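Local structure of beta-porphyranase (Bacteroides plebeius, 4AWD) at residues A[95-103]-A[117-125]; A[174-182]-A[244-255]. The protein cleaves the sulfated red-algal polysaccharide porphyran at the linkages between beta-D-galactose and alpha-L-galactose-6-sulfate, releasing mostly a disaccharide. All coordinates share one frame; numbering follows the deposited sequence.

Contact 1 (A[95-103]-A[117-125])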
loop_
_atom_site.group_PDB
_atom_site.type_symbol
_atom_site.label_atom_id
_atom_site.label_comp_id
_atom_site.label_asym_id
_atom_site.label_seq_id
_atom_site.Cartn_x
_atom_site.Cartn_y
_atom_site.Cartn_z
ATOM N N CYS A 95 -7.839 16.008 -2.978
ATOM C CA CYS A 95 -7.036 14.794 -3.168
ATOM C C CYS A 95 -5.614 14.901 -2.662
ATOM O O CYS A 95 -4.959 15.942 -2.805
ATOM C CB CYS A 95 -6.976 14.404 -4.642
ATOM S SG CYS A 95 -8.497 13.738 -5.305
ATOM N N LEU A 96 -5.141 13.815 -2.064
ATOM C CA LEU A 96 -3.723 13.598 -1.933
ATOM C C LEU A 96 -3.217 13.291 -3.341
ATOM O O LEU A 96 -3.777 12.447 -4.044
ATOM C CB LEU A 96 -3.433 12.421 -0.994
ATOM C CG LEU A 96 -1.967 11.960 -0.927
ATOM C CD1 LEU A 96 -1.070 13.021 -0.253
ATOM C CD2 LEU A 96 -1.853 10.623 -0.222
ATOM N N ARG A 97 -2.168 13.995 -3.748
ATOM C CA ARG A 97 -1.578 13.821 -5.077
ATOM C C ARG A 97 -0.168 13.346 -4.925
ATOM O O ARG A 97 0.652 14.027 -4.291
ATOM C CB ARG A 97 -1.517 15.146 -5.821
ATOM C CG ARG A 97 -2.821 15.645 -6.345
ATOM C CD ARG A 97 -2.670 17.101 -6.648
ATOM N NE ARG A 97 -3.821 17.656 -7.350
ATOM C CZ ARG A 97 -3.757 18.784 -8.058
ATOM N NH1 ARG A 97 -2.593 19.449 -8.145
ATOM N NH2 ARG A 97 -4.837 19.240 -8.695
ATOM N N ILE A 98 0.122 12.190 -5.504
ATOM C CA ILE A 98 1.507 11.745 -5.628
ATOM C C ILE A 98 1.885 11.731 -7.099
ATOM O O ILE A 98 1.418 10.878 -7.847
ATOM C CB ILE A 98 1.776 10.354 -4.988
ATOM C CG1 ILE A 98 1.292 10.305 -3.520
ATOM C CG2 ILE A 98 3.270 10.052 -5.069
ATOM C CD1 ILE A 98 1.424 8.911 -2.844
ATOM N N ILE A 99 2.709 12.691 -7.507
ATOM C CA ILE A 99 3.061 12.856 -8.919
ATOM C C ILE A 99 4.408 12.199 -9.210
ATOM O O ILE A 99 5.315 12.219 -8.361
ATOM C CB ILE A 99 3.013 14.367 -9.372
ATOM C CG1 ILE A 99 3.050 14.495 -10.904
ATOM C CG2 ILE A 99 4.098 15.226 -8.668
ATOM C CD1 ILE A 99 2.853 15.937 -11.453
ATOM N N ASN A 100 4.522 11.590 -10.393
ATOM C CA ASN A 100 5.794 11.039 -10.880
ATOM C C ASN A 100 6.481 12.006 -11.830
ATOM O O ASN A 100 5.868 12.489 -12.782
ATOM C CB ASN A 100 5.572 9.703 -11.589
ATOM C CG ASN A 100 4.732 8.763 -10.781
ATOM O OD1 ASN A 100 5.034 8.508 -9.622
ATOM N ND2 ASN A 100 3.653 8.265 -11.373
ATOM N N THR A 101 7.748 12.297 -11.562
ATOM C CA THR A 101 8.484 13.286 -12.337
ATOM C C THR A 101 9.844 12.734 -12.725
ATOM O O THR A 101 10.347 11.800 -12.091
ATOM C CB THR A 101 8.714 14.579 -11.528
ATOM O OG1 THR A 101 9.501 14.273 -10.362
ATOM C CG2 THR A 101 7.375 15.224 -11.113
ATOM N N VAL A 102 10.422 13.314 -13.770
ATOM C CA VAL A 102 11.832 13.149 -14.082
ATOM C C VAL A 102 12.660 13.664 -12.898
ATOM O O VAL A 102 12.393 14.737 -12.370
ATOM C CB VAL A 102 12.181 13.934 -15.383
ATOM C CG1 VAL A 102 13.667 14.031 -15.596
ATOM C CG2 VAL A 102 11.503 13.270 -16.591
ATOM N N LEU A 103 13.643 12.892 -12.454
ATOM C CA LEU A 103 14.526 13.364 -11.396
ATOM C C LEU A 103 15.804 13.904 -12.004
ATOM O O LEU A 103 16.518 13.183 -12.682
ATOM C CB LEU A 103 14.854 12.246 -10.401
ATOM C CG LEU A 103 15.771 12.709 -9.264
ATOM C CD1 LEU A 103 15.113 13.811 -8.443
ATOM C CD2 LEU A 103 16.142 11.557 -8.403
ATOM N N TYR A 117 19.090 6.634 -9.757
ATOM C CA TYR A 117 17.722 7.183 -9.877
ATOM C C TYR A 117 17.587 8.331 -10.880
ATOM O O TYR A 117 18.331 9.305 -10.826
ATOM C CB TYR A 117 17.208 7.667 -8.509
ATOM C CG TYR A 117 17.186 6.590 -7.448
ATOM C CD1 TYR A 117 16.347 5.481 -7.578
ATOM C CD2 TYR A 117 17.988 6.688 -6.311
ATOM C CE1 TYR A 117 16.314 4.487 -6.617
ATOM C CE2 TYR A 117 17.955 5.704 -5.338
ATOM C CZ TYR A 117 17.115 4.599 -5.508
ATOM O OH TYR A 117 17.069 3.611 -4.563
ATOM N N ARG A 118 16.625 8.207 -11.784
ATOM C CA ARG A 118 16.308 9.279 -12.729
ATOM C C ARG A 118 14.819 9.573 -12.751
ATOM O O ARG A 118 14.363 10.427 -13.509
ATOM C CB ARG A 118 16.816 8.952 -14.140
ATOM C CG ARG A 118 16.129 7.750 -14.772
ATOM C CD ARG A 118 16.671 7.441 -16.143
ATOM N NE ARG A 118 15.708 6.678 -16.940
ATOM C CZ ARG A 118 15.711 5.350 -17.069
ATOM N NH1 ARG A 118 16.627 4.595 -16.450
ATOM N NH2 ARG A 118 14.790 4.770 -17.829
ATOM N N LEU A 119 14.066 8.856 -11.925
ATOM C CA LEU A 119 12.649 9.112 -11.756
ATOM C C LEU A 119 12.348 9.369 -10.290
ATOM O O LEU A 119 12.938 8.748 -9.388
ATOM C CB LEU A 119 11.812 7.936 -12.283
ATOM C CG LEU A 119 11.709 7.737 -13.806
ATOM C CD1 LEU A 119 11.190 6.342 -14.136
ATOM C CD2 LEU A 119 10.819 8.797 -14.450
ATOM N N ALA A 120 11.437 10.299 -10.041
ATOM C CA ALA A 120 10.996 10.535 -8.679
ATOM C C ALA A 120 9.502 10.256 -8.529
ATOM O O ALA A 120 8.673 10.759 -9.305
ATOM C CB ALA A 120 11.363 11.939 -8.222
ATOM N N GLY A 121 9.178 9.420 -7.543
ATOM C CA GLY A 121 7.789 9.222 -7.111
ATOM C C GLY A 121 7.563 9.720 -5.695
ATOM O O GLY A 121 8.316 10.554 -5.190
ATOM N N GLY A 122 6.528 9.189 -5.051
ATOM C CA GLY A 122 6.184 9.551 -3.678
ATOM C C GLY A 122 5.990 8.341 -2.785
ATOM O O GLY A 122 5.494 7.314 -3.221
ATOM N N ALA A 123 6.410 8.469 -1.533
ATOM C CA ALA A 123 6.136 7.474 -0.510
ATOM C C ALA A 123 5.672 8.176 0.754
ATOM O O ALA A 123 6.488 8.799 1.465
ATOM C CB ALA A 123 7.362 6.645 -0.220
ATOM N N VAL A 124 4.367 8.081 1.018
ATOM C CA VAL A 124 3.749 8.638 2.241
ATOM C C VAL A 124 3.592 7.563 3.327
ATOM O O VAL A 124 3.143 6.458 3.052
ATOM C CB VAL A 124 2.362 9.256 1.924
ATOM C CG1 VAL A 124 1.732 9.840 3.155
ATOM C CG2 VAL A 124 2.487 10.326 0.875
ATOM N N ALA A 125 3.951 7.896 4.560
ATOM C CA ALA A 125 3.748 7.002 5.696
ATOM C C ALA A 125 2.985 7.722 6.787
ATOM O O ALA A 125 3.281 8.884 7.096
ATOM C CB ALA A 125 5.086 6.498 6.238
#

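Contact 2 (A[174-182]-A[244-255])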
loop_
_atom_site.group_PDB
_atom_site.type_symbol
_atom_site.label_atom_id
_atom_site.label_comp_id
_atom_site.label_asym_id
_atom_site.label_seq_id
_atom_site.Cartn_x
_atom_site.Cartn_y
_atom_site.Cartn_z
ATOM N N SER A 174 8.710 -9.579 9.776
ATOM C CA SER A 174 7.811 -8.434 9.683
ATOM C C SER A 174 6.632 -8.819 8.799
ATOM O O SER A 174 6.612 -9.910 8.231
ATOM C CB SER A 174 8.521 -7.199 9.134
ATOM O OG SER A 174 8.917 -7.379 7.787
ATOM N N GLN A 175 5.637 -7.942 8.711
ATOM C CA GLN A 175 4.461 -8.214 7.895
ATOM C C GLN A 175 4.116 -7.018 7.018
ATOM O O GLN A 175 4.549 -5.896 7.274
ATOM C CB GLN A 175 3.256 -8.622 8.754
ATOM C CG GLN A 175 3.467 -9.870 9.605
ATOM C CD GLN A 175 4.217 -9.576 10.907
ATOM O OE1 GLN A 175 3.903 -8.627 11.620
ATOM N NE2 GLN A 175 5.216 -10.395 11.209
ATOM N N GLU A 176 3.316 -7.279 5.997
ATOM C CA GLU A 176 3.034 -6.320 4.967
ATOM C C GLU A 176 1.696 -6.686 4.348
ATOM O O GLU A 176 1.499 -7.825 3.915
ATOM C CB GLU A 176 4.137 -6.362 3.898
ATOM C CG GLU A 176 4.031 -5.293 2.827
ATOM C CD GLU A 176 5.265 -5.242 1.948
ATOM O OE1 GLU A 176 6.247 -5.972 2.226
ATOM O OE2 GLU A 176 5.260 -4.484 0.964
ATOM N N LEU A 177 0.793 -5.715 4.315
ATOM C CA LEU A 177 -0.564 -5.930 3.846
ATOM C C LEU A 177 -0.841 -4.983 2.689
ATOM O O LEU A 177 -0.954 -3.767 2.868
ATOM C CB LEU A 177 -1.568 -5.748 5.005
ATOM C CG LEU A 177 -3.093 -5.610 4.800
ATOM C CD1 LEU A 177 -3.667 -6.749 3.991
ATOM C CD2 LEU A 177 -3.811 -5.534 6.151
ATOM N N ASP A 178 -0.896 -5.554 1.497
ATOM C CA ASP A 178 -1.117 -4.795 0.264
ATOM C C ASP A 178 -2.592 -4.798 -0.053
ATOM O O ASP A 178 -3.159 -5.847 -0.371
ATOM C CB ASP A 178 -0.333 -5.419 -0.902
ATOM C CG ASP A 178 1.165 -5.187 -0.783
ATOM O OD1 ASP A 178 1.549 -4.014 -0.673
ATOM O OD2 ASP A 178 1.947 -6.168 -0.799
ATOM N N ILE A 179 -3.219 -3.633 0.067
ATOM C CA ILE A 179 -4.650 -3.522 -0.179
ATOM C C ILE A 179 -4.893 -3.357 -1.678
ATOM O O ILE A 179 -5.771 -4.003 -2.239
ATOM C CB ILE A 179 -5.309 -2.408 0.679
ATOM C CG1 ILE A 179 -5.239 -2.806 2.162
ATOM C CG2 ILE A 179 -6.765 -2.198 0.254
ATOM C CD1 ILE A 179 -5.535 -1.711 3.165
ATOM N N ILE A 180 -4.102 -2.510 -2.330
ATOM C CA ILE A 180 -4.101 -2.465 -3.793
ATOM C C ILE A 180 -2.738 -2.116 -4.354
ATOM O O ILE A 180 -2.059 -1.217 -3.845
ATOM C CB ILE A 180 -5.203 -1.503 -4.377
ATOM C CG1 ILE A 180 -5.262 -1.582 -5.913
ATOM C CG2 ILE A 180 -5.015 -0.033 -3.877
ATOM C CD1 ILE A 180 -5.679 -2.965 -6.466
ATOM N N GLU A 181 -2.349 -2.854 -5.393
ATOM C CA GLU A 181 -1.302 -2.449 -6.328
ATOM C C GLU A 181 -1.917 -2.436 -7.721
ATOM O O GLU A 181 -2.603 -3.379 -8.091
ATOM C CB GLU A 181 -0.140 -3.447 -6.318
ATOM C CG GLU A 181 0.573 -3.635 -4.993
ATOM C CD GLU A 181 1.675 -4.669 -5.079
ATOM O OE1 GLU A 181 2.719 -4.377 -5.710
ATOM O OE2 GLU A 181 1.505 -5.783 -4.532
ATOM N N THR A 182 -1.717 -1.356 -8.478
ATOM C CA THR A 182 -1.982 -1.351 -9.930
ATOM C C THR A 182 -0.978 -0.418 -10.583
ATOM O O THR A 182 -0.216 0.255 -9.874
ATOM C CB THR A 182 -3.322 -0.757 -10.313
ATOM O OG1 THR A 182 -3.680 0.222 -9.336
ATOM C CG2 THR A 182 -4.377 -1.794 -10.447
ATOM N N GLY A 244 -10.335 -1.601 -0.332
ATOM C CA GLY A 244 -10.463 -1.730 1.100
ATOM C C GLY A 244 -10.140 -3.093 1.655
ATOM O O GLY A 244 -10.264 -4.128 0.991
ATOM N N CYS A 245 -9.709 -3.074 2.898
ATOM C CA CYS A 245 -9.389 -4.280 3.595
ATOM C C CYS A 245 -10.102 -4.290 4.939
ATOM O O CYS A 245 -10.085 -3.285 5.663
ATOM C CB CYS A 245 -7.898 -4.318 3.858
ATOM S SG CYS A 245 -7.454 -5.788 4.692
ATOM N N TRP A 246 -10.720 -5.424 5.263
ATOM C CA TRP A 246 -11.112 -5.699 6.631
ATOM C C TRP A 246 -10.055 -6.622 7.222
ATOM O O TRP A 246 -10.034 -7.823 6.953
ATOM C CB TRP A 246 -12.495 -6.351 6.716
ATOM C CG TRP A 246 -12.965 -6.581 8.132
ATOM C CD1 TRP A 246 -12.236 -6.426 9.287
ATOM C CD2 TRP A 246 -14.265 -7.025 8.544
ATOM N NE1 TRP A 246 -13.010 -6.734 10.385
ATOM C CE2 TRP A 246 -14.255 -7.109 9.956
ATOM C CE3 TRP A 246 -15.440 -7.357 7.856
ATOM C CZ2 TRP A 246 -15.378 -7.516 10.693
ATOM C CZ3 TRP A 246 -16.555 -7.753 8.587
ATOM C CH2 TRP A 246 -16.514 -7.832 9.994
ATOM N N TRP A 247 -9.164 -6.054 8.015
ATOM C CA TRP A 247 -8.149 -6.855 8.678
ATOM C C TRP A 247 -8.825 -7.434 9.926
ATOM O O TRP A 247 -8.916 -6.775 10.955
ATOM C CB TRP A 247 -6.923 -5.990 8.975
ATOM C CG TRP A 247 -5.756 -6.699 9.605
ATOM C CD1 TRP A 247 -5.631 -8.045 9.864
ATOM C CD2 TRP A 247 -4.526 -6.095 10.029
ATOM N NE1 TRP A 247 -4.411 -8.298 10.436
ATOM C CE2 TRP A 247 -3.714 -7.124 10.551
ATOM C CE3 TRP A 247 -4.038 -4.776 10.026
ATOM C CZ2 TRP A 247 -2.442 -6.884 11.060
ATOM C CZ3 TRP A 247 -2.766 -4.534 10.532
ATOM C CH2 TRP A 247 -1.982 -5.585 11.044
ATOM N N VAL A 248 -9.341 -8.655 9.796
ATOM C CA VAL A 248 -10.278 -9.209 10.784
ATOM C C VAL A 248 -9.586 -9.657 12.059
ATOM O O VAL A 248 -10.055 -9.349 13.157
ATOM C CB VAL A 248 -11.078 -10.404 10.223
ATOM C CG1 VAL A 248 -12.021 -10.987 11.314
ATOM C CG2 VAL A 248 -11.841 -10.001 8.977
ATOM N N ASP A 249 -8.487 -10.395 11.902
ATOM C CA ASP A 249 -7.676 -10.902 13.021
ATOM C C ASP A 249 -6.291 -11.294 12.524
ATOM O O ASP A 249 -5.924 -10.994 11.389
ATOM C CB ASP A 249 -8.345 -12.097 13.740
ATOM C CG ASP A 249 -8.674 -13.238 12.801
ATOM O OD1 ASP A 249 -7.872 -13.549 11.897
ATOM O OD2 ASP A 249 -9.762 -13.829 12.955
ATOM N N ALA A 250 -5.532 -11.973 13.371
ATOM C CA ALA A 250 -4.163 -12.317 13.053
ATOM C C ALA A 250 -4.056 -13.352 11.947
ATOM O O ALA A 250 -2.969 -13.551 11.411
ATOM C CB ALA A 250 -3.440 -12.778 14.284
ATOM N N ASN A 251 -5.164 -13.994 11.587
ATOM C CA ASN A 251 -5.149 -15.026 10.536
ATOM C C ASN A 251 -5.963 -14.706 9.270
ATOM O O ASN A 251 -6.065 -15.552 8.371
ATOM C CB ASN A 251 -5.621 -16.369 11.094
ATOM C CG ASN A 251 -4.715 -16.892 12.177
ATOM O OD1 ASN A 251 -4.947 -16.643 13.354
ATOM N ND2 ASN A 251 -3.664 -17.611 11.790
ATOM N N THR A 252 -6.536 -13.507 9.190
ATOM C CA THR A 252 -7.611 -13.268 8.218
ATOM C C THR A 252 -7.738 -11.821 7.780
ATOM O O THR A 252 -7.940 -10.926 8.593
ATOM C CB THR A 252 -8.959 -13.713 8.805
ATOM O OG1 THR A 252 -8.753 -14.920 9.546
ATOM C CG2 THR A 252 -10.005 -13.943 7.705
ATOM N N VAL A 253 -7.627 -11.607 6.481
ATOM C CA VAL A 253 -7.803 -10.292 5.888
ATOM C C VAL A 253 -8.742 -10.452 4.700
ATOM O O VAL A 253 -8.641 -11.429 3.966
ATOM C CB VAL A 253 -6.461 -9.686 5.434
ATOM C CG1 VAL A 253 -6.661 -8.240 5.091
ATOM C CG2 VAL A 253 -5.404 -9.787 6.545
ATOM N N LYS A 254 -9.680 -9.519 4.540
ATOM C CA LYS A 254 -10.726 -9.623 3.508
ATOM C C LYS A 254 -10.792 -8.352 2.659
ATOM O O LYS A 254 -10.864 -7.246 3.194
ATOM C CB LYS A 254 -12.094 -9.891 4.149
ATOM C CG LYS A 254 -12.133 -11.128 5.046
ATOM C CD LYS A 254 -13.559 -11.514 5.513
ATOM C CE LYS A 254 -13.537 -12.867 6.238
ATOM N NZ LYS A 254 -14.874 -13.297 6.819
ATOM N N PHE A 255 -10.813 -8.510 1.339
ATOM C CA PHE A 255 -10.659 -7.359 0.445
ATOM C C PHE A 255 -11.926 -6.914 -0.279
ATOM O O PHE A 255 -12.747 -7.737 -0.696
ATOM C CB PHE A 255 -9.506 -7.597 -0.533
ATOM C CG PHE A 255 -8.206 -7.863 0.153
ATOM C CD1 PHE A 255 -7.416 -6.811 0.582
ATOM C CD2 PHE A 255 -7.798 -9.175 0.417
ATOM C CE1 PHE A 255 -6.213 -7.048 1.255
ATOM C CE2 PHE A 255 -6.597 -9.424 1.079
ATOM C CZ PHE A 255 -5.796 -8.354 1.498
#

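Contact 1 (A[95-103]-A[117-125])
Leu103 extends its CG opposite the backbone N (chi1 -179°), which carries CD2 across to Tyr117, where it lies 4.0 Å from Tyr117 CB; with the CG1 of Ile98 beside its backbone N (chi1 -53°), CG2 stands anti to that nitrogen and meets Gly122. That methyl stands 3.3 Å from Gly122 CA, a tight approach possible because the glycine presents bare backbone. The other arm of Ile98 ends in CD1, 4.1 Å from Val124 CG2, the two side chains meeting aslant. Between these apolar ends the backbones pair. Thr101 and Ala120 form an antiparallel hydrogen-bonded pair, with Thr101 N to Ala120 O at 2.9 Å and Ala120 N to Thr101 O at 2.8 Å. Leu103 N also gives a bond to Arg118 O (2.8 Å), but from 59° above the Arg118 carbonyl plane, off its lone pairs. This is a beta hairpin that splits: toward Leu96 no backbone bond follows those of Thr101, and the separation grows from 5.5 Å between Ile98 CA and Gly122 CA to 9.9 Å between Leu96 CA and Val124 CA. Residues 95-99 instead pair with strands 89-92 and 308-321, whereas strand 117-126 pairs with 281-285, as expected where a hairpin opens into the two layers of the GH16 beta-sandwich. Leu96, Ile98 and Val124 all touch Ile284 in the interior between them. At the fork, Asn100 OD1 lies over Gly121 CA, buried without a hydrogen-bond partner in the model. Thr101 OG1, beside the Ala120 methyl, is satisfied by Asn88 ND2, and Tyr117 OH is bonded to Gly78 O.

Contact 2 (A[174-182]-A[244-255])
Leu177 pushes both methyls into the hairpin 244-255. CD1 arrives at the rim of the Phe255 ring, near its plane and 3.7 Å from CZ, while CD2 reaches Trp247 CE3 obliquely at 4.0 Å. CG extended opposite the backbone N (chi1 167°) aims this fork across the gap. Asp178 O also approaches Phe255 CE1, at 3.7 Å. Ile179 makes the second point of contact: its CG1 lies 3.5 Å from Cys245 CB, and its CG2 rests 3.7 Å from Gly244 N. Val253 also borders Leu177, although its exact placement beside Cys245 is doubtful. Further out, Trp247 is held by edge-to-face contacts with His132 and Tyr133. The hairpin strands are joined by backbone bonds between Trp246 and Lys254, and their turn is secured by Asp249 OD1, which accepts from Asn251 N (2.8 Å, an Asx turn) and from Thr252 OG1 (2.9 Å). On the other segment, a classic beta bulge at Ile179 and Ile180 turns the strand between Glu176 and Glu181, by similarity the nucleophile and proton donor. No polar side-chain groups pair across the interface: its side-chain contacts are apolar, dependent on shape, and back the acid-bearing strand with hydrocarbon and aromatic carbon.

Contact 1 and contact 2 do not touch: their centres are 24 Å apart, their nearest atoms about 9 Å, and they lie on opposite sides of the chain's centre. Strands bridge the gap: 117-126 pairs with 281-285, 281-285 with 149-163, and 149-163 with 168-182. Segment 174-182 holds Glu176 and Glu181, nucleophile and proton donor by similarity, and contact 2 packs the strand bearing them, the Asp178 side chain being about 8 Å from that of Trp75 and 7 Å from that of Glu287. Contact 1 approaches the site only through Tyr117, whose side chain is about 6 Å from those of Trp75 and Arg79, like Glu287 substrate-binding by similarity. At its other end, the Leu96 side chain is about 8 Å from the calcium ion.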